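PDB 2RFF: putative nucleotidyltransferase from Sulfolobus solfataricus P2, which probably transfers nucleotidyl groups, as a small member of the nucleotidyltransferase superfamily. Local coordinates for residues 4-16 with 42-54. Sequence-based numbering, arbitrary orientation. Where two conformers were deposited one is given.
Sequences KGKSAIESQIRML and RARGDYLDTSDID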
ATOM      1  N   LYS A   4     -16.888  14.023   3.348  1.00 21.67           N
ATOM      2  CA  LYS A   4     -15.552  14.192   3.927  0.50 22.70           C
ATOM      3  C   LYS A   4     -15.241  15.689   3.949  1.00 22.69           C
ATOM      4  O   LYS A   4     -15.454  16.390   2.951  1.00 24.84           O
ATOM      5  CB  LYS A   4     -14.497  13.461   3.094  0.50 22.81           C
ATOM      6  CG  LYS A   4     -14.636  11.944   3.086  0.50 23.31           C
ATOM      7  CD  LYS A   4     -14.211  11.350   4.407  0.50 23.46           C
ATOM      8  CE  LYS A   4     -14.511   9.885   4.448  0.50 22.48           C
ATOM      9  NZ  LYS A   4     -14.132   9.320   5.768  0.50 21.17           N
ATOM     10  N   GLY A   5     -14.736  16.173   5.068  1.00 22.71           N
ATOM     11  CA  GLY A   5     -14.389  17.550   5.206  1.00 21.77           C
ATOM     12  C   GLY A   5     -13.002  17.787   4.682  1.00 20.80           C
ATOM     13  O   GLY A   5     -12.275  16.869   4.292  1.00 21.46           O
ATOM     14  N   LYS A   6     -12.609  19.041   4.773  1.00 21.38           N
ATOM     15  CA  LYS A   6     -11.327  19.526   4.267  1.00 22.43           C
ATOM     16  C   LYS A   6     -10.109  18.823   4.881  1.00 19.39           C
ATOM     17  O   LYS A   6      -9.173  18.456   4.169  1.00 17.32           O
ATOM     18  CB  LYS A   6     -11.298  21.030   4.515  1.00 23.42           C
ATOM     19  CG  LYS A   6     -10.203  21.806   3.870  1.00 27.08           C
ATOM     20  CD  LYS A   6     -10.441  23.343   3.992  1.00 26.70           C
ATOM     21  CE  LYS A   6     -11.654  23.871   3.162  1.00 30.72           C
ATOM     22  NZ  LYS A   6     -11.718  25.384   3.128  1.00 32.27           N
ATOM     23  N   SER A   7     -10.145  18.587   6.189  1.00 16.25           N
ATOM     24  CA  SER A   7      -9.019  17.987   6.882  1.00 16.51           C
ATOM     25  C   SER A   7      -8.854  16.529   6.469  1.00 15.77           C
ATOM     26  O   SER A   7      -7.734  16.092   6.197  1.00 16.19           O
ATOM     27  CB  SER A   7      -9.169  18.117   8.401  1.00 16.35           C
ATOM     28  OG  SER A   7      -8.047  17.586   9.050  1.00 18.84           O
ATOM     29  N   ALA A   8      -9.967  15.799   6.355  1.00 16.04           N
ATOM     30  CA  ALA A   8      -9.931  14.390   5.937  1.00 15.62           C
ATOM     31  C   ALA A   8      -9.418  14.272   4.499  1.00 15.26           C
ATOM     32  O   ALA A   8      -8.526  13.487   4.235  1.00 15.80           O
ATOM     33  CB  ALA A   8     -11.318  13.717   6.093  1.00 16.24           C
ATOM     34  N   ILE A   9      -9.937  15.107   3.601  1.00 12.07           N
ATOM     35  CA  ILE A   9      -9.510  15.097   2.182  1.00 15.32           C
ATOM     36  C   ILE A   9      -8.019  15.436   2.041  1.00 15.54           C
ATOM     37  O   ILE A   9      -7.310  14.735   1.316  1.00 16.16           O
ATOM     38  CB  ILE A   9     -10.410  15.988   1.294  1.00 15.74           C
ATOM     39  CG1 ILE A   9     -11.833  15.417   1.229  1.00 18.06           C
ATOM     40  CG2 ILE A   9      -9.821  16.149  -0.126  1.00 15.33           C
ATOM     41  CD1 ILE A   9     -11.964  14.025   0.567  1.00 21.47           C
ATOM     42  N   GLU A  10      -7.544  16.484   2.735  1.00 16.02           N
ATOM     43  CA  GLU A  10      -6.117  16.852   2.686  0.50 16.28           C
ATOM     44  C   GLU A  10      -5.238  15.706   3.197  1.00 16.35           C
ATOM     45  O   GLU A  10      -4.178  15.455   2.615  1.00 15.43           O
ATOM     46  CB  GLU A  10      -5.821  18.153   3.436  0.50 16.88           C
ATOM     47  CG  GLU A  10      -6.395  19.393   2.762  0.50 18.05           C
ATOM     48  CD  GLU A  10      -6.324  20.679   3.621  0.50 20.05           C
ATOM     49  OE1 GLU A  10      -5.657  20.713   4.682  0.50 24.61           O
ATOM     50  OE2 GLU A  10      -6.950  21.670   3.205  0.50 24.32           O
ATOM     51  N   SER A  11      -5.689  14.997   4.244  1.00 15.40           N
ATOM     52  CA  SER A  11      -4.941  13.856   4.779  1.00 14.45           C
ATOM     53  C   SER A  11      -4.916  12.719   3.781  1.00 14.26           C
ATOM     54  O   SER A  11      -3.924  12.024   3.711  1.00 15.68           O
ATOM     55  CB  SER A  11      -5.481  13.357   6.117  1.00 14.33           C
ATOM     56  OG  SER A  11      -6.683  12.610   5.942  1.00 13.39           O
ATOM     57  N   GLN A  12      -5.998  12.525   3.035  1.00 13.09           N
ATOM     58  CA  GLN A  12      -6.045  11.446   2.011  1.00 12.91           C
ATOM     59  C   GLN A  12      -5.011  11.727   0.909  1.00 14.80           C
ATOM     60  O   GLN A  12      -4.238  10.851   0.523  1.00 13.75           O
ATOM     61  CB  GLN A  12      -7.446  11.310   1.401  1.00 13.88           C
ATOM     62  CG  GLN A  12      -7.657  10.075   0.483  1.00 15.20           C
ATOM     63  CD  GLN A  12      -7.751   8.744   1.241  1.00 12.30           C
ATOM     64  OE1 GLN A  12      -7.381   8.624   2.427  1.00 15.48           O
ATOM     65  NE2 GLN A  12      -8.290   7.724   0.549  1.00 16.93           N
ATOM     66  N   ILE A  13      -4.963  12.979   0.451  1.00 14.97           N
ATOM     67  CA  ILE A  13      -4.006  13.411  -0.559  1.00 16.35           C
ATOM     68  C   ILE A  13      -2.575  13.224  -0.058  1.00 14.92           C
ATOM     69  O   ILE A  13      -1.749  12.590  -0.719  1.00 14.20           O
ATOM     70  CB  ILE A  13      -4.255  14.880  -1.008  1.00 16.01           C
ATOM     71  CG1 ILE A  13      -5.626  14.992  -1.680  1.00 18.38           C
ATOM     72  CG2 ILE A  13      -3.210  15.349  -2.009  1.00 17.60           C
ATOM     73  CD1 ILE A  13      -6.115  16.405  -1.897  1.00 18.00           C
ATOM     74  N   ARG A  14      -2.290  13.732   1.139  1.00 14.96           N
ATOM     75  CA  ARG A  14      -0.978  13.607   1.733  1.00 15.48           C
ATOM     76  C   ARG A  14      -0.540  12.144   1.938  1.00 13.77           C
ATOM     77  O   ARG A  14       0.591  11.765   1.633  1.00 12.47           O
ATOM     78  CB  ARG A  14      -0.976  14.364   3.071  1.00 17.59           C
ATOM     79  CG  ARG A  14       0.281  14.358   3.825  1.00 20.36           C
ATOM     80  CD  ARG A  14       0.212  15.298   5.004  1.00 22.04           C
ATOM     81  NE  ARG A  14      -0.807  14.904   5.986  1.00 26.15           N
ATOM     82  CZ  ARG A  14      -1.962  15.538   6.287  1.00 27.39           C
ATOM     83  NH1 ARG A  14      -2.372  16.669   5.706  1.00 27.38           N
ATOM     84  NH2 ARG A  14      -2.743  15.005   7.214  1.00 27.64           N
HETATM   85  N   MSE A  15      -1.472  11.300   2.368  1.00 13.58           N
HETATM   86  CA  MSE A  15      -1.158   9.882   2.669  0.50 15.13           C
HETATM   87  C   MSE A  15      -0.936   9.070   1.393  1.00 12.68           C
HETATM   88  O   MSE A  15      -0.066   8.218   1.358  1.00 12.51           O
HETATM   89  CB  MSE A  15      -2.210   9.249   3.575  0.50 15.00           C
HETATM   90  CG  MSE A  15      -2.226   9.780   4.999  0.50 16.17           C
HETATM   91 SE   MSE A  15      -1.353   8.709   6.325  0.60 19.43          SE
HETATM   92  CE  MSE A  15       0.467   8.867   5.793  0.80 18.26           C
ATOM     93  N   LEU A  16      -1.683   9.390   0.360  1.00 12.51           N
ATOM     94  CA  LEU A  16      -1.517   8.724  -0.934  1.00 12.30           C
ATOM     95  C   LEU A  16      -0.170   9.135  -1.543  1.00 11.85           C
ATOM     96  O   LEU A  16       0.523   8.308  -2.133  1.00 14.20           O
ATOM     97  CB  LEU A  16      -2.689   9.010  -1.881  1.00 11.85           C
ATOM     98  CG  LEU A  16      -4.003   8.326  -1.529  1.00 11.84           C
ATOM     99  CD1 LEU A  16      -5.195   8.917  -2.299  1.00 16.02           C
ATOM    100  CD2 LEU A  16      -3.997   6.772  -1.702  1.00 13.56           C
ATOM    101  N   ARG A  42      -8.650   3.882   4.621  1.00 11.61           N
ATOM    102  CA  ARG A  42      -8.406   4.799   3.484  1.00 13.77           C
ATOM    103  C   ARG A  42      -8.791   4.195   2.136  1.00 13.91           C
ATOM    104  O   ARG A  42      -8.959   4.919   1.182  1.00 16.22           O
ATOM    105  CB  ARG A  42      -6.996   5.397   3.496  1.00 13.51           C
ATOM    106  CG  ARG A  42      -6.776   6.358   4.685  1.00 13.60           C
ATOM    107  CD  ARG A  42      -5.416   7.025   4.670  1.00 13.26           C
ATOM    108  NE  ARG A  42      -5.271   7.920   5.819  1.00 13.08           N
ATOM    109  CZ  ARG A  42      -5.814   9.133   5.918  1.00 14.21           C
ATOM    110  NH1 ARG A  42      -6.506   9.690   4.951  1.00 12.44           N
ATOM    111  NH2 ARG A  42      -5.645   9.821   7.021  1.00 13.47           N
ATOM    112  N   ALA A  43      -8.906   2.872   2.060  1.00 13.16           N
ATOM    113  CA  ALA A  43      -9.474   2.214   0.872  1.00 13.81           C
ATOM    114  C   ALA A  43     -10.991   2.156   0.960  1.00 14.68           C
ATOM    115  O   ALA A  43     -11.671   2.391  -0.036  1.00 13.83           O
ATOM    116  CB  ALA A  43      -8.944   0.800   0.712  1.00 13.62           C
ATOM    117  N   ARG A  44     -11.525   1.854   2.142  1.00 14.89           N
ATOM    118  CA  ARG A  44     -12.981   1.670   2.317  1.00 15.43           C
ATOM    119  C   ARG A  44     -13.781   2.965   2.293  1.00 14.58           C
ATOM    120  O   ARG A  44     -14.874   3.028   1.737  1.00 14.74           O
ATOM    121  CB  ARG A  44     -13.279   0.956   3.621  1.00 16.80           C
ATOM    122  CG  ARG A  44     -12.621  -0.401   3.795  1.00 18.85           C
ATOM    123  CD  ARG A  44     -13.044  -1.053   5.077  1.00 20.87           C
ATOM    124  NE  ARG A  44     -12.685  -0.334   6.320  1.00 22.06           N
ATOM    125  CZ  ARG A  44     -11.686  -0.633   7.161  1.00 22.89           C
ATOM    126  NH1 ARG A  44     -10.905  -1.677   6.977  1.00 25.72           N
ATOM    127  NH2 ARG A  44     -11.503   0.085   8.247  1.00 23.18           N
ATOM    128  N   GLY A  45     -13.218   3.991   2.930  1.00 13.62           N
ATOM    129  CA  GLY A  45     -13.869   5.288   3.071  1.00 15.63           C
ATOM    130  C   GLY A  45     -14.149   5.702   4.497  1.00 16.52           C
ATOM    131  O   GLY A  45     -14.408   6.892   4.714  1.00 18.65           O
ATOM    132  N   ASP A  46     -14.044   4.791   5.467  1.00 14.98           N
ATOM    133  CA  ASP A  46     -14.363   5.073   6.890  1.00 17.25           C
ATOM    134  C   ASP A  46     -13.181   5.624   7.697  1.00 17.13           C
ATOM    135  O   ASP A  46     -13.026   5.311   8.867  1.00 18.81           O
ATOM    136  CB  ASP A  46     -14.973   3.837   7.569  1.00 20.08           C
ATOM    137  CG  ASP A  46     -14.052   2.646   7.595  1.00 21.63           C
ATOM    138  OD1 ASP A  46     -13.331   2.459   6.625  1.00 21.43           O
ATOM    139  OD2 ASP A  46     -14.030   1.890   8.578  1.00 25.76           O
ATOM    140  N   TYR A  47     -12.355   6.443   7.054  1.00 15.19           N
ATOM    141  CA  TYR A  47     -11.164   7.009   7.666  1.00 14.34           C
ATOM    142  C   TYR A  47     -11.430   8.359   8.265  1.00 15.49           C
ATOM    143  O   TYR A  47     -12.384   9.057   7.903  1.00 16.70           O
ATOM    144  CB  TYR A  47     -10.022   7.135   6.647  1.00 13.76           C
ATOM    145  CG  TYR A  47     -10.233   8.108   5.495  1.00 14.83           C
ATOM    146  CD1 TYR A  47      -9.867   9.454   5.608  1.00 14.90           C
ATOM    147  CD2 TYR A  47     -10.765   7.688   4.286  1.00 14.33           C
ATOM    148  CE1 TYR A  47     -10.045  10.346   4.574  1.00 15.25           C
ATOM    149  CE2 TYR A  47     -10.932   8.586   3.226  1.00 14.26           C
ATOM    150  CZ  TYR A  47     -10.572   9.929   3.379  1.00 14.35           C
ATOM    151  OH  TYR A  47     -10.764  10.783   2.303  1.00 16.82           O
ATOM    152  N   LEU A  48     -10.527   8.700   9.179  1.00 14.78           N
ATOM    153  CA  LEU A  48     -10.470   9.992   9.826  1.00 14.38           C
ATOM    154  C   LEU A  48      -9.261  10.699   9.269  1.00 14.62           C
ATOM    155  O   LEU A  48      -8.369  10.065   8.701  1.00 14.38           O
ATOM    156  CB  LEU A  48     -10.261   9.809  11.315  1.00 16.22           C
ATOM    157  CG  LEU A  48     -11.399   9.187  12.130  1.00 17.27           C
ATOM    158  CD1 LEU A  48     -10.967   8.837  13.557  1.00 20.55           C
ATOM    159  CD2 LEU A  48     -12.583  10.122  12.166  1.00 23.69           C
ATOM    160  N   ASP A  49      -9.161  12.005   9.514  1.00 14.71           N
ATOM    161  CA  ASP A  49      -7.961  12.744   9.099  1.00 14.32           C
ATOM    162  C   ASP A  49      -6.662  12.203   9.758  1.00 12.75           C
ATOM    163  O   ASP A  49      -5.594  12.293   9.184  1.00 17.22           O
ATOM    164  CB  ASP A  49      -8.091  14.272   9.306  1.00 15.40           C
ATOM    165  CG  ASP A  49      -8.356  14.684  10.756  1.00 17.06           C
ATOM    166  OD1 ASP A  49      -8.622  13.854  11.635  1.00 17.36           O
ATOM    167  OD2 ASP A  49      -8.315  15.909  11.006  1.00 21.54           O
ATOM    168  N   THR A  50      -6.776  11.610  10.938  1.00 12.93           N
ATOM    169  CA  THR A  50      -5.651  11.024  11.683  1.00 14.35           C
ATOM    170  C   THR A  50      -5.340   9.542  11.363  1.00 14.24           C
ATOM    171  O   THR A  50      -4.414   8.934  11.923  1.00 16.05           O
ATOM    172  CB  THR A  50      -5.953  11.105  13.213  1.00 15.15           C
ATOM    173  OG1 THR A  50      -7.249  10.547  13.465  1.00 18.56           O
ATOM    174  CG2 THR A  50      -5.939  12.569  13.690  1.00 16.18           C
ATOM    175  N   SER A  51      -6.134   8.926  10.502  1.00 13.08           N
ATOM    176  CA  SER A  51      -5.949   7.519  10.180  1.00 13.88           C
ATOM    177  C   SER A  51      -4.638   7.241   9.483  1.00 12.66           C
ATOM    178  O   SER A  51      -4.100   8.098   8.751  1.00 13.28           O
ATOM    179  CB  SER A  51      -7.085   7.001   9.289  1.00 15.34           C
ATOM    180  OG  SER A  51      -8.342   7.093   9.922  1.00 14.84           O
ATOM    181  N   ASP A  52      -4.079   6.061   9.770  1.00 11.65           N
ATOM    182  CA  ASP A  52      -2.866   5.693   9.049  0.50 13.07           C
ATOM    183  C   ASP A  52      -3.275   5.284   7.636  1.00 12.31           C
ATOM    184  O   ASP A  52      -4.471   5.336   7.269  1.00 12.63           O
ATOM    185  CB  ASP A  52      -2.057   4.619   9.777  0.50 13.56           C
ATOM    186  CG  ASP A  52      -2.788   3.323   9.922  0.50 13.70           C
ATOM    187  OD1 ASP A  52      -3.884   3.158   9.342  0.50 18.93           O
ATOM    188  OD2 ASP A  52      -2.242   2.470  10.645  0.50 16.79           O
ATOM    189  N   ILE A  53      -2.283   4.971   6.816  1.00 11.61           N
ATOM    190  CA  ILE A  53      -2.574   4.400   5.485  1.00 11.63           C
ATOM    191  C   ILE A  53      -1.962   2.986   5.532  1.00 12.34           C
ATOM    192  O   ILE A  53      -0.842   2.774   6.019  1.00 13.26           O
ATOM    193  CB  ILE A  53      -2.114   5.243   4.284  1.00 12.21           C
ATOM    194  CG1 ILE A  53      -2.661   4.629   2.991  1.00 13.29           C
ATOM    195  CG2 ILE A  53      -0.596   5.322   4.178  1.00 13.12           C
ATOM    196  CD1 ILE A  53      -2.603   5.597   1.815  1.00 13.21           C
ATOM    197  N   ASP A  54      -2.719   2.010   5.046  1.00 11.67           N
ATOM    198  CA  ASP A  54      -2.312   0.606   5.044  1.00 11.24           C
ATOM    199  C   ASP A  54      -1.957   0.178   3.633  1.00  9.92           C
ATOM    200  O   ASP A  54      -2.785   0.302   2.720  1.00  9.62           O
ATOM    201  CB  ASP A  54      -3.447  -0.241   5.588  1.00 10.94           C
ATOM    202  CG  ASP A  54      -3.754   0.055   7.023  1.00 13.70           C
ATOM    203  OD1 ASP A  54      -2.827   0.236   7.832  1.00 14.76           O
ATOM    204  OD2 ASP A  54      -4.935   0.114   7.388  1.00 14.63           O
TER
HETATM  205  O   HOH W   1      -2.819  12.058   8.945  1.00 36.42           O
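Ala8 and Asp49 bring the backbones closest, their CA atoms 4.1 Å apart, where the first turns of helix 6-29 meet the type I turn Leu48-Ser51; the separation widens to 7.2 Å between the CA atoms of Gln12 and Arg42. The Arg42 chain, extended from CG to NE, places its guanidinium with Met15 CG over one face and oxygens around the edge. NH1 and NH2 both donate to Ser11 OG, end-on (3.1 Å from NH1), and that hydroxyl donates in turn to Ala8 O. NH1 also donates to Gln12 OE1 at 2.9 Å, with an N-H...O angle of 162°. NE and NH2 converge side-on on Ser51 O from the same face of its carbonyl plane, NE well above it; the whole set of edge acceptors fixes the group's rotation. Gln12 returns a bond from NE2 to Arg42 O at 3.0 Å, on a lone pair. The Gln12 chain bends at chi2 (73°), bringing its amide over one face of the Tyr47 ring, planes 2° apart, OE1 offset toward the rim. Over the opposite face stands Lys4 NZ, 4.0 Å from the ring centroid in a cation-pi contact, while donating to Gly45 O at 2.7 Å. Ser7 OG gives a short bond, 2.6 Å, to the anti lone pair of Asp49 OD2. Farther along the helix, Met15 (a selenomethionine) and Leu16 pack on Ile53, Leu16 through CD2. Neutral oxygens of both segments thus meet the charge of buried Arg42, probably stabilising it and tying the helix to the connection into strand 53-59 of the nucleotidyltransferase domain.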